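Side-chain contacts in Alpha/beta hydrolase fold protein (Chitinophaga pinensis, PDB 4PW0), which probably works as a hydrolase with a serine nucleophile, its fold being that of the alpha/beta hydrolases and its substrate not established: residues 112-117 with 205-210; 119-124 with 215-220; 225-230 with 277-282; 238-241 with 246-249; 244-247 with 251-254. All blocks are in the same frame, centred on the assembly; numbering follows the deposited sequence.

Contact 1: residues 112-117 with 205-210; sequences GGFIVQ and TAITNW
Phe-114 and Trp-210 lie face to face: the phenyl ring covers the five-membered ring of the indole with centroids 3.6 Å apart and planes only 9° from parallel. Phe-114 CD1 comes within 3.3 Å of Trp-210 NE1, and Phe-114 CB sits over the six-membered ring, 3.6 Å from its centroid, as a CH-pi contact. The indole is thus covered along its length, with its far corner, Trp-210 CH2, 3.4 Å from Phe-114 O. Trp-210 CG stands anti to the backbone N (chi1 -178°), which carries the indole across to the facing helix. Ile-207 closes the rim of the phenyl ring, its CG2 4.1 Å from Phe-114 CE2. Gln-117 OE1 meets the indole edge in plane, 4.0 Å from Trp-210 CZ2, the amide standing almost perpendicular to the ring. One turn back, Gln-117 NE2 donates to Gly-113 O (3.0 Å, 154°) from above that carbonyl's plane. Ala-136 O accepts from both Gln-117 NE2 and Trp-210 NE1, which helps to set the rotation of the amide and of the indole. Gly-112 closes a GxSxG sequence at the turn from strand 104-109 into helix 111-122, consistent with a nucleophile elbow; the stack joins this helix to helix 197-212, part of the mostly helical insertion between strands 127-133 and 226-231 that forms the cap in many alpha/beta hydrolases.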
# COMPACT_ATOMS: atom_id res chain seq x y z
N GLY A 112 9.60 0.02 18.18
CA GLY A 112 8.52 0.93 18.37
C GLY A 112 7.19 0.43 17.84
O GLY A 112 6.12 0.77 18.37
N GLY A 113 7.25 -0.38 16.78
CA GLY A 113 6.06 -1.02 16.26
C GLY A 113 5.47 -2.06 17.20
O GLY A 113 4.26 -2.36 17.12
N PHE A 114 6.29 -2.66 18.05
CA PHE A 114 5.77 -3.56 19.09
C PHE A 114 5.07 -2.72 20.19
O PHE A 114 3.94 -3.03 20.62
CB PHE A 114 6.89 -4.32 19.80
CG PHE A 114 7.78 -5.16 18.93
CD1 PHE A 114 7.43 -5.55 17.64
CD2 PHE A 114 8.99 -5.57 19.42
CE1 PHE A 114 8.31 -6.30 16.86
CE2 PHE A 114 9.84 -6.34 18.67
CZ PHE A 114 9.53 -6.73 17.40
N ILE A 115 5.70 -1.61 20.57
CA ILE A 115 5.16 -0.74 21.62
C ILE A 115 3.80 -0.19 21.21
O ILE A 115 2.85 -0.16 22.03
CB ILE A 115 6.16 0.39 21.96
CG1 ILE A 115 7.39 -0.19 22.67
CG2 ILE A 115 5.51 1.45 22.87
CD1 ILE A 115 8.58 0.75 22.75
N VAL A 116 3.61 0.22 19.95
CA VAL A 116 2.31 0.82 19.60
C VAL A 116 1.21 -0.23 19.62
O VAL A 116 0.08 0.10 19.92
CB VAL A 116 2.32 1.58 18.27
CG1 VAL A 116 3.32 2.74 18.35
CG2 VAL A 116 2.63 0.69 17.05
N GLN A 117 1.52 -1.48 19.28
CA GLN A 117 0.52 -2.57 19.38
C GLN A 117 0.11 -2.77 20.85
O GLN A 117 -1.07 -2.84 21.17
CB GLN A 117 1.06 -3.87 18.86
CG GLN A 117 1.31 -3.93 17.36
CD GLN A 117 1.99 -5.22 16.99
OE1 GLN A 117 1.41 -6.30 17.13
NE2 GLN A 117 3.20 -5.12 16.48
N THR A 205 17.02 -7.82 24.69
CA THR A 205 16.22 -8.74 25.49
C THR A 205 14.72 -8.60 25.18
O THR A 205 14.00 -9.59 24.96
CB THR A 205 16.47 -8.49 27.00
OG1 THR A 205 17.87 -8.59 27.24
CG2 THR A 205 15.74 -9.53 27.83
N ALA A 206 14.24 -7.35 25.14
CA ALA A 206 12.84 -7.06 24.91
C ALA A 206 12.37 -7.56 23.53
O ALA A 206 11.25 -8.12 23.41
CB ALA A 206 12.57 -5.58 25.07
N ILE A 207 13.21 -7.36 22.52
CA ILE A 207 12.82 -7.74 21.17
C ILE A 207 12.77 -9.26 21.05
O ILE A 207 11.82 -9.84 20.49
CB ILE A 207 13.80 -7.16 20.16
CG1 ILE A 207 13.64 -5.65 20.09
CG2 ILE A 207 13.64 -7.78 18.79
CD1 ILE A 207 14.81 -4.95 19.46
N THR A 208 13.76 -9.93 21.61
CA THR A 208 13.77 -11.39 21.57
C THR A 208 12.55 -11.96 22.28
O THR A 208 11.89 -12.89 21.76
CB THR A 208 15.09 -11.92 22.21
OG1 THR A 208 16.23 -11.34 21.52
CG2 THR A 208 15.18 -13.44 22.08
N ASN A 209 12.26 -11.43 23.45
CA ASN A 209 11.11 -11.92 24.20
C ASN A 209 9.74 -11.59 23.64
O ASN A 209 8.79 -12.34 23.86
CB ASN A 209 11.21 -11.55 25.68
CG ASN A 209 12.15 -12.47 26.42
OD1 ASN A 209 12.31 -13.64 26.09
ND2 ASN A 209 12.79 -11.95 27.40
N TRP A 210 9.64 -10.51 22.86
CA TRP A 210 8.40 -10.26 22.11
C TRP A 210 8.10 -11.48 21.25
O TRP A 210 6.93 -11.85 21.11
CB TRP A 210 8.56 -9.00 21.25
CG TRP A 210 7.36 -8.59 20.47
CD1 TRP A 210 7.16 -8.79 19.14
CD2 TRP A 210 6.23 -7.87 20.93
NE1 TRP A 210 5.96 -8.24 18.76
CE2 TRP A 210 5.39 -7.64 19.83
CE3 TRP A 210 5.83 -7.38 22.18
CZ2 TRP A 210 4.21 -6.91 19.92
CZ3 TRP A 210 4.65 -6.66 22.26
CH2 TRP A 210 3.87 -6.42 21.14

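Contact 2: residues 119-124 with 215-220; sequences MAHIQP and PSFEIT
His-121 and Phe-217 form an offset stack, ring centroids 4.7 Å apart and planes inclined by 11°. The two side chains run past each other in opposite directions, so each ring overlaps the stem of its partner more than the partner's ring. Phe-217 CB stands over the middle of the imidazole, 3.4 Å from its centroid and nearly on the ring normal, and lies 3.5 Å from His-121 CE1. The return contact is looser: His-121 CB sits above the phenyl ring, shifted toward its rim, 4.0 Å from the centroid. Between these two CH-pi contacts the rings meet at their roots, His-121 CG being 3.6 Å from Phe-217 CG. The torsions differ: the imidazole leaves helix 111-122 with CG anti to the backbone N (chi1 173°), while the phenyl group has CG wedged between backbone N and carbonyl carbon (chi1 68°), a crowded position close over its own backbone. No hydrogen bond crosses the contact; it rests on dispersion and on C-H groups over pi faces. The phenylalanine is buried, whereas the histidine remains partly accessible at the margin. The helix is close to its end here, Gln-123 N still bonding to Met-119 O (2.8 Å) as Gln-123 leaves helical geometry. Around the pair, Gln-117 and Tyr-118 of the same helix also touch Phe-217, as do Gln-138 and Ile-222 from loops, so the link between helix 197-212 and strand 226-231 lies against the final turns of helix 111-122.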
# COMPACT_ATOMS: atom_id res chain seq x y z
N MSE A 119 0.42 -0.67 23.34
CA MSE A 119 -0.26 0.54 23.81
C MSE A 119 -1.70 0.57 23.38
O MSE A 119 -2.59 0.98 24.15
CB MSE A 119 0.45 1.81 23.31
CG MSE A 119 0.04 3.05 24.10
SE MSE A 119 0.97 4.65 23.53
CE MSE A 119 2.64 4.22 24.37
N ALA A 120 -1.96 0.15 22.15
CA ALA A 120 -3.33 0.13 21.68
C ALA A 120 -4.17 -0.89 22.45
O ALA A 120 -5.41 -0.70 22.60
CB ALA A 120 -3.35 -0.22 20.18
N HIS A 121 -3.53 -1.95 22.91
CA HIS A 121 -4.18 -2.94 23.74
C HIS A 121 -4.53 -2.41 25.13
O HIS A 121 -5.70 -2.57 25.59
CB HIS A 121 -3.35 -4.23 23.86
CG HIS A 121 -3.91 -5.20 24.84
ND1 HIS A 121 -5.18 -5.72 24.72
CD2 HIS A 121 -3.40 -5.70 25.99
CE1 HIS A 121 -5.42 -6.51 25.75
NE2 HIS A 121 -4.36 -6.52 26.53
N ILE A 122 -3.57 -1.75 25.78
CA ILE A 122 -3.79 -1.32 27.16
C ILE A 122 -4.48 0.02 27.32
O ILE A 122 -5.10 0.28 28.38
CB ILE A 122 -2.52 -1.40 28.04
CG1 ILE A 122 -1.43 -0.42 27.62
CG2 ILE A 122 -2.03 -2.85 28.13
CD1 ILE A 122 -0.32 -0.29 28.65
N GLN A 123 -4.28 0.92 26.35
CA GLN A 123 -4.83 2.25 26.39
C GLN A 123 -5.51 2.63 25.08
O GLN A 123 -5.18 3.65 24.48
CB GLN A 123 -3.81 3.27 26.80
CG GLN A 123 -3.47 3.26 28.27
CD GLN A 123 -4.58 3.79 29.17
OE1 GLN A 123 -5.53 4.46 28.75
NE2 GLN A 123 -4.46 3.48 30.40
N PRO A 124 -6.49 1.82 24.65
CA PRO A 124 -7.11 2.06 23.35
C PRO A 124 -7.69 3.45 23.16
O PRO A 124 -7.63 4.00 22.07
CB PRO A 124 -8.22 1.01 23.28
CG PRO A 124 -8.49 0.65 24.70
CD PRO A 124 -7.15 0.71 25.37
N PRO A 215 1.76 -14.97 22.99
CA PRO A 215 1.02 -13.70 22.94
C PRO A 215 0.14 -13.49 24.18
O PRO A 215 -0.45 -14.46 24.75
CB PRO A 215 0.17 -13.86 21.70
CG PRO A 215 1.00 -14.71 20.82
CD PRO A 215 1.58 -15.74 21.75
N SER A 216 0.05 -12.24 24.60
CA SER A 216 -0.69 -11.84 25.79
C SER A 216 -1.98 -11.10 25.46
O SER A 216 -2.77 -10.77 26.37
CB SER A 216 0.19 -10.98 26.68
OG SER A 216 0.57 -9.73 26.08
N PHE A 217 -2.20 -10.82 24.18
CA PHE A 217 -3.46 -10.23 23.74
C PHE A 217 -3.70 -10.63 22.30
O PHE A 217 -2.80 -11.09 21.60
CB PHE A 217 -3.44 -8.69 23.91
CG PHE A 217 -2.49 -7.99 22.98
CD1 PHE A 217 -1.14 -7.80 23.33
CD2 PHE A 217 -2.92 -7.51 21.76
CE1 PHE A 217 -0.27 -7.16 22.47
CE2 PHE A 217 -2.04 -6.87 20.92
CZ PHE A 217 -0.73 -6.69 21.28
N GLU A 218 -4.96 -10.52 21.87
CA GLU A 218 -5.37 -10.88 20.52
C GLU A 218 -5.19 -9.69 19.60
O GLU A 218 -5.73 -8.64 19.87
CB GLU A 218 -6.85 -11.30 20.53
CG GLU A 218 -7.05 -12.60 21.28
CD GLU A 218 -6.37 -13.76 20.58
OE1 GLU A 218 -6.23 -13.74 19.33
OE2 GLU A 218 -6.00 -14.72 21.28
N ILE A 219 -4.43 -9.88 18.52
CA ILE A 219 -4.25 -8.82 17.53
C ILE A 219 -5.60 -8.37 16.96
O ILE A 219 -5.81 -7.20 16.71
CB ILE A 219 -3.32 -9.27 16.36
CG1 ILE A 219 -1.88 -9.24 16.81
CG2 ILE A 219 -3.47 -8.35 15.13
CD1 ILE A 219 -1.41 -7.86 17.20
N THR A 220 -6.53 -9.31 16.80
CA THR A 220 -7.84 -9.04 16.25
C THR A 220 -8.61 -8.03 17.08
O THR A 220 -9.53 -7.39 16.59
CB THR A 220 -8.66 -10.35 16.16
OG1 THR A 220 -8.70 -11.02 17.45
CG2 THR A 220 -8.07 -11.28 15.07

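Contact 3: residues 225-230 with 277-282; sequences PVFVVQ and EYFLDS
Phe-279 holds CG anti to its own backbone N (chi1 172°), a torsion that swings the ring off helix 269-282 and lays its face against Phe-227 of the strand. Phe-227 CB stands almost on the ring normal, 3.6 Å from the centroid of the Phe-279 ring, a CH-pi contact over the centre of the face. The Phe-227 ring itself turns away from the contact and is modelled in two conformers, so its relation to the other phenyl is less certain. Farther out, Phe-279 CZ reaches the strand backbone, 3.6 Å from Phe-227 N. Pro-225 lies round the rim: its O is near the ring plane, 3.6 Å from Phe-279 CZ, and its CB is 4.0 Å from Phe-279 CE1. Ile-131 of strand 127-133 also packs on the Phe-279 side chain, which therefore touches two adjacent strands. Cutting Phe-279 back to an alanine would probably open a gap beneath the helix and leave Phe-227 CB and Pro-225 CB without the cover this ring gives them. The strand backbone against the ring is paired with strand 127-133, and the phenyl ring brings only apolar surface; dispersion and close fit carry this join of helix to sheet.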
# COMPACT_ATOMS: atom_id res chain seq x y z
N PRO A 225 -7.98 2.15 13.16
CA PRO A 225 -7.35 2.14 11.82
C PRO A 225 -5.82 1.98 11.95
O PRO A 225 -5.19 2.67 12.77
CB PRO A 225 -7.69 3.50 11.25
CG PRO A 225 -8.77 4.06 12.15
CD PRO A 225 -8.51 3.47 13.49
N VAL A 226 -5.26 1.08 11.16
CA VAL A 226 -3.82 0.81 11.18
C VAL A 226 -3.29 0.89 9.77
O VAL A 226 -3.94 0.39 8.82
CB VAL A 226 -3.51 -0.58 11.78
CG1 VAL A 226 -2.00 -0.80 11.89
CG2 VAL A 226 -4.14 -0.73 13.16
N PHE A 227 -2.08 1.42 9.62
CA PHE A 227 -1.38 1.40 8.35
C PHE A 227 -0.07 0.65 8.58
O PHE A 227 0.75 1.09 9.42
CB PHE A 227 -1.12 2.82 7.91
CG PHE A 227 -0.33 2.97 6.65
CD1 PHE A 227 -0.47 2.05 5.60
CD2 PHE A 227 0.54 4.02 6.50
CE1 PHE A 227 0.21 2.22 4.40
CE2 PHE A 227 1.22 4.21 5.30
CZ PHE A 227 1.09 3.29 4.28
N VAL A 228 0.11 -0.48 7.90
CA VAL A 228 1.26 -1.36 8.11
C VAL A 228 2.14 -1.22 6.85
O VAL A 228 1.66 -1.44 5.74
CB VAL A 228 0.83 -2.82 8.26
CG1 VAL A 228 2.04 -3.71 8.43
CG2 VAL A 228 -0.14 -3.03 9.42
N VAL A 229 3.42 -0.90 7.07
CA VAL A 229 4.39 -0.73 5.97
C VAL A 229 5.56 -1.70 6.18
O VAL A 229 6.08 -1.88 7.30
CB VAL A 229 4.92 0.71 5.93
CG1 VAL A 229 6.06 0.88 4.93
CG2 VAL A 229 3.79 1.68 5.63
N GLN A 230 5.99 -2.32 5.09
CA GLN A 230 7.11 -3.25 5.13
C GLN A 230 7.76 -3.34 3.76
O GLN A 230 7.13 -3.00 2.75
CB GLN A 230 6.58 -4.60 5.64
CG GLN A 230 7.58 -5.74 5.81
CD GLN A 230 8.74 -5.36 6.69
OE1 GLN A 230 9.62 -4.59 6.26
NE2 GLN A 230 8.81 -5.90 7.89
N GLU A 277 0.49 10.49 5.15
CA GLU A 277 -0.24 11.73 5.26
C GLU A 277 -1.71 11.53 4.88
O GLU A 277 -2.61 12.03 5.59
CB GLU A 277 0.45 12.78 4.38
CG GLU A 277 -0.22 14.09 4.25
CD GLU A 277 0.69 14.95 3.40
OE1 GLU A 277 1.06 14.51 2.28
OE2 GLU A 277 1.10 16.01 3.89
N TYR A 278 -2.00 10.81 3.80
CA TYR A 278 -3.35 10.51 3.48
C TYR A 278 -4.05 9.71 4.58
O TYR A 278 -5.20 9.99 4.98
CB TYR A 278 -3.50 9.79 2.10
CG TYR A 278 -4.93 9.52 1.78
CD1 TYR A 278 -5.73 10.51 1.16
CD2 TYR A 278 -5.55 8.36 2.18
CE1 TYR A 278 -7.06 10.27 0.95
CE2 TYR A 278 -6.91 8.15 2.00
CZ TYR A 278 -7.65 9.13 1.37
OH TYR A 278 -9.02 8.93 1.23
N PHE A 279 -3.38 8.66 5.03
CA PHE A 279 -3.93 7.83 6.06
C PHE A 279 -4.35 8.67 7.29
O PHE A 279 -5.46 8.54 7.76
CB PHE A 279 -2.93 6.75 6.44
CG PHE A 279 -3.31 5.94 7.65
CD1 PHE A 279 -4.34 5.01 7.59
CD2 PHE A 279 -2.63 6.08 8.84
CE1 PHE A 279 -4.68 4.24 8.70
CE2 PHE A 279 -2.96 5.32 9.96
CZ PHE A 279 -3.98 4.41 9.87
N LEU A 280 -3.44 9.49 7.77
CA LEU A 280 -3.74 10.29 8.98
C LEU A 280 -4.79 11.36 8.74
O LEU A 280 -5.66 11.55 9.61
CB LEU A 280 -2.48 10.91 9.52
CG LEU A 280 -1.45 9.92 10.05
CD1 LEU A 280 -0.22 10.68 10.48
CD2 LEU A 280 -1.99 9.07 11.20
N ASP A 281 -4.74 12.01 7.58
CA ASP A 281 -5.64 13.14 7.37
C ASP A 281 -7.01 12.71 6.91
O ASP A 281 -7.99 13.41 7.22
CB ASP A 281 -5.01 14.16 6.44
CG ASP A 281 -3.82 14.83 7.07
OD1 ASP A 281 -3.74 14.82 8.32
OD2 ASP A 281 -2.96 15.36 6.33
N SER A 282 -7.12 11.56 6.23
CA SER A 282 -8.33 11.25 5.52
C SER A 282 -8.96 9.88 5.69
O SER A 282 -10.16 9.74 5.47
CB SER A 282 -8.08 11.51 4.04
OG SER A 282 -7.81 12.87 3.76

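Contact 4: residues 238-241 with 246-249; sequences DTYN and FKQL
Tyr-240 and Lys-247 meet through one hydrogen bond at their ends: Lys-247 NZ donates to Tyr-240 OH at 3.1 Å, and the next atom back, Lys-247 CE, is already 3.8 Å from that oxygen. The residues sit two turns apart on helix 240-248, and the lysine chain bends at chi3 (-69°) as it runs back toward the phenol. This is the loose, surface side, with the lysine exposed; its amine has a second, weak partner in the long ion pair to Glu-244. The root of the tyrosine is held more firmly. Tyr-240 N donates to Asp-238 OD1 at 2.9 Å, approaching from above the carboxylate plane, and Asn-241 N bonds to Asp-238 O at 2.9 Å, so the start of the helix is tied down by backbone and side chain alike. The ring meets that of Tyr-243 of its own chain, and the side chain packs on Tyr-243 of the second subunit. With a phenylalanine here, the ring packing could persist, but Lys-247 NZ would probably lose its hydrogen-bond acceptor, keeping the weak tie to Glu-244 and whatever solvent offers. The aspartate bond is an Asx turn capping the crossover helix of a beta-alpha-beta unit, between parallel strands 226-231 and 252-257.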
# COMPACT_ATOMS: atom_id res chain seq x y z
N ASP A 238 10.61 -10.81 9.15
CA ASP A 238 9.95 -11.62 8.08
C ASP A 238 8.81 -10.77 7.47
O ASP A 238 7.82 -10.48 8.14
CB ASP A 238 9.44 -12.98 8.61
CG ASP A 238 8.95 -13.90 7.50
OD1 ASP A 238 8.66 -13.44 6.38
OD2 ASP A 238 8.92 -15.14 7.76
N THR A 239 8.95 -10.41 6.21
CA THR A 239 7.93 -9.66 5.53
C THR A 239 6.55 -10.30 5.68
O THR A 239 5.56 -9.59 5.80
CB THR A 239 8.32 -9.47 4.08
OG1 THR A 239 9.46 -8.59 4.06
CG2 THR A 239 7.19 -8.88 3.23
N TYR A 240 6.48 -11.64 5.66
CA TYR A 240 5.17 -12.27 5.76
C TYR A 240 4.44 -11.95 7.03
O TYR A 240 3.21 -11.92 7.08
CB TYR A 240 5.30 -13.79 5.59
CG TYR A 240 3.97 -14.46 5.42
CD1 TYR A 240 3.33 -14.47 4.23
CD2 TYR A 240 3.36 -15.02 6.51
CE1 TYR A 240 2.08 -15.05 4.09
CE2 TYR A 240 2.09 -15.60 6.41
CZ TYR A 240 1.48 -15.62 5.19
OH TYR A 240 0.23 -16.18 5.03
N ASN A 241 5.19 -11.64 8.08
CA ASN A 241 4.55 -11.24 9.34
C ASN A 241 3.79 -9.91 9.27
O ASN A 241 2.91 -9.65 10.11
CB ASN A 241 5.52 -11.26 10.50
CG ASN A 241 5.84 -12.67 10.91
OD1 ASN A 241 4.95 -13.54 10.91
ND2 ASN A 241 7.07 -12.90 11.30
N PHE A 246 -1.84 -7.67 8.74
CA PHE A 246 -2.94 -7.23 7.88
C PHE A 246 -4.12 -8.22 7.95
O PHE A 246 -5.30 -7.81 8.04
CB PHE A 246 -2.47 -7.12 6.42
CG PHE A 246 -3.59 -6.92 5.43
CD1 PHE A 246 -4.18 -5.67 5.25
CD2 PHE A 246 -4.06 -7.99 4.71
CE1 PHE A 246 -5.25 -5.52 4.40
CE2 PHE A 246 -5.13 -7.84 3.85
CZ PHE A 246 -5.72 -6.58 3.69
N LYS A 247 -3.82 -9.53 7.93
CA LYS A 247 -4.88 -10.54 8.00
C LYS A 247 -5.62 -10.52 9.33
O LYS A 247 -6.84 -10.68 9.35
CB LYS A 247 -4.31 -11.94 7.81
CG LYS A 247 -3.86 -12.18 6.40
CD LYS A 247 -3.67 -13.65 6.10
CE LYS A 247 -2.54 -14.25 6.78
NZ LYS A 247 -2.56 -15.70 6.41
N GLN A 248 -4.90 -10.33 10.42
CA GLN A 248 -5.48 -10.45 11.74
C GLN A 248 -6.16 -9.18 12.22
O GLN A 248 -7.17 -9.25 12.91
CB GLN A 248 -4.44 -10.95 12.74
CG GLN A 248 -3.92 -12.37 12.46
CD GLN A 248 -2.80 -12.79 13.41
OE1 GLN A 248 -2.93 -12.64 14.60
NE2 GLN A 248 -1.69 -13.32 12.86
N LEU A 249 -5.63 -8.02 11.86
CA LEU A 249 -6.23 -6.76 12.23
C LEU A 249 -7.53 -6.54 11.46
O LEU A 249 -7.63 -6.92 10.31
CB LEU A 249 -5.27 -5.59 11.95
CG LEU A 249 -4.07 -5.51 12.91
CD1 LEU A 249 -3.01 -4.59 12.34
CD2 LEU A 249 -4.49 -5.00 14.28

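Contact 5: residues 244-247 with 251-254; sequences ELFK and DAIL
The Phe-246 ring presents its edge to the strand: Ala-252 O lies near the ring plane, 3.1 Å from Phe-246 CE1, where the slightly positive ring hydrogens probably make the approach favourable. Leu-254 comes in obliquely, its CB 3.8 Å from Phe-246 CD1, and the two side chains cross at about a right angle. Ala-252 CB adds a slacker touch at 4.5 Å from Phe-246 CD1, so alternate strand residues, both turned toward the helix, flank the same part of the ring. With CG anti to the backbone N (chi1 170°), the phenylalanine reaches from the last turns of the helix to these residues. Beside this contact a water ties the two backbones together, hydrogen-bonded to Phe-246 O at 2.9 Å, one of several acceptors that compete for its protons, and accepting from Ala-252 N at 3.0 Å. It bridges the place where the chain, having just left the helix, turns into the strand. Helix 240-248 thus packs on strand 252-257, which runs parallel to 226-231, with Ala-252 against Val-226 and Leu-254 against Val-228. Within the chain this strand lies at one edge of the sheet, but Leu-254 pairs antiparallel with a strand of the second subunit, whose Leu-256 also packs on Phe-246, so the sheet continues across the interface.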
# COMPACT_ATOMS: atom_id res chain seq x y z
N GLU A 244 0.62 -11.07 7.94
CA GLU A 244 -0.12 -11.59 9.09
C GLU A 244 -0.80 -10.50 9.89
O GLU A 244 -1.96 -10.65 10.29
CB GLU A 244 0.78 -12.40 10.04
CG GLU A 244 1.10 -13.78 9.52
CD GLU A 244 -0.06 -14.76 9.64
OE1 GLU A 244 -1.15 -14.34 10.13
OE2 GLU A 244 0.12 -15.94 9.27
N LEU A 245 -0.10 -9.39 10.14
CA LEU A 245 -0.73 -8.25 10.80
C LEU A 245 -1.97 -7.81 10.04
O LEU A 245 -3.04 -7.56 10.62
CB LEU A 245 0.23 -7.06 11.01
CG LEU A 245 1.26 -7.18 12.13
CD1 LEU A 245 2.33 -6.14 11.97
CD2 LEU A 245 0.59 -7.06 13.50
N PHE A 246 -1.84 -7.67 8.74
CA PHE A 246 -2.94 -7.23 7.88
C PHE A 246 -4.12 -8.22 7.95
O PHE A 246 -5.30 -7.81 8.04
CB PHE A 246 -2.47 -7.12 6.42
CG PHE A 246 -3.59 -6.92 5.43
CD1 PHE A 246 -4.18 -5.67 5.25
CD2 PHE A 246 -4.06 -7.99 4.71
CE1 PHE A 246 -5.25 -5.52 4.40
CE2 PHE A 246 -5.13 -7.84 3.85
CZ PHE A 246 -5.72 -6.58 3.69
N LYS A 247 -3.82 -9.53 7.93
CA LYS A 247 -4.88 -10.54 8.00
C LYS A 247 -5.62 -10.52 9.33
O LYS A 247 -6.84 -10.68 9.35
CB LYS A 247 -4.31 -11.94 7.81
CG LYS A 247 -3.86 -12.18 6.40
CD LYS A 247 -3.67 -13.65 6.10
CE LYS A 247 -2.54 -14.25 6.78
NZ LYS A 247 -2.56 -15.70 6.41
N ASP A 251 -8.97 -3.54 10.70
CA ASP A 251 -8.98 -2.31 9.90
C ASP A 251 -7.57 -1.83 9.57
O ASP A 251 -7.22 -0.70 9.86
CB ASP A 251 -9.79 -1.20 10.59
CG ASP A 251 -10.06 -0.01 9.70
OD1 ASP A 251 -10.09 -0.21 8.44
OD2 ASP A 251 -10.23 1.12 10.24
N ALA A 252 -6.79 -2.72 8.97
CA ALA A 252 -5.43 -2.35 8.54
C ALA A 252 -5.32 -2.26 7.03
O ALA A 252 -5.79 -3.14 6.29
CB ALA A 252 -4.37 -3.33 9.06
N ILE A 253 -4.64 -1.20 6.60
CA ILE A 253 -4.15 -1.11 5.22
C ILE A 253 -2.69 -1.60 5.22
O ILE A 253 -1.92 -1.25 6.11
CB ILE A 253 -4.18 0.36 4.73
CG1 ILE A 253 -5.57 0.95 4.71
CG2 ILE A 253 -3.47 0.51 3.39
CD1 ILE A 253 -5.61 2.46 4.78
N LEU A 254 -2.33 -2.43 4.24
CA LEU A 254 -0.94 -2.86 4.09
C LEU A 254 -0.33 -2.19 2.88
O LEU A 254 -0.98 -2.13 1.81
CB LEU A 254 -0.88 -4.38 3.84
CG LEU A 254 0.49 -5.01 3.72
CD1 LEU A 254 1.30 -4.90 4.99
CD2 LEU A 254 0.35 -6.47 3.29
O HOH W 1 -6.87 -5.40 7.70

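Contacts 1 and 2 share helix 111-122, with centres 12 Å apart, and touch where Gln-117 meets Phe-217 and Ile-219; their segments alternate along the chain. Contacts 3, 4 and 5 follow both. Contacts 4 and 5 lie within the span between the two segments of contact 3, overlap at Phe-246 and Lys-247 on helix 240-248, and have centres 6 Å apart. Contacts 3 and 5, with centres 11 Å apart, meet through two strands that are neighbours in the sheet, 226-231 and 252-257. Together they run from the helix behind the probable nucleophile elbow to the edge of the sheet where the second subunit joins.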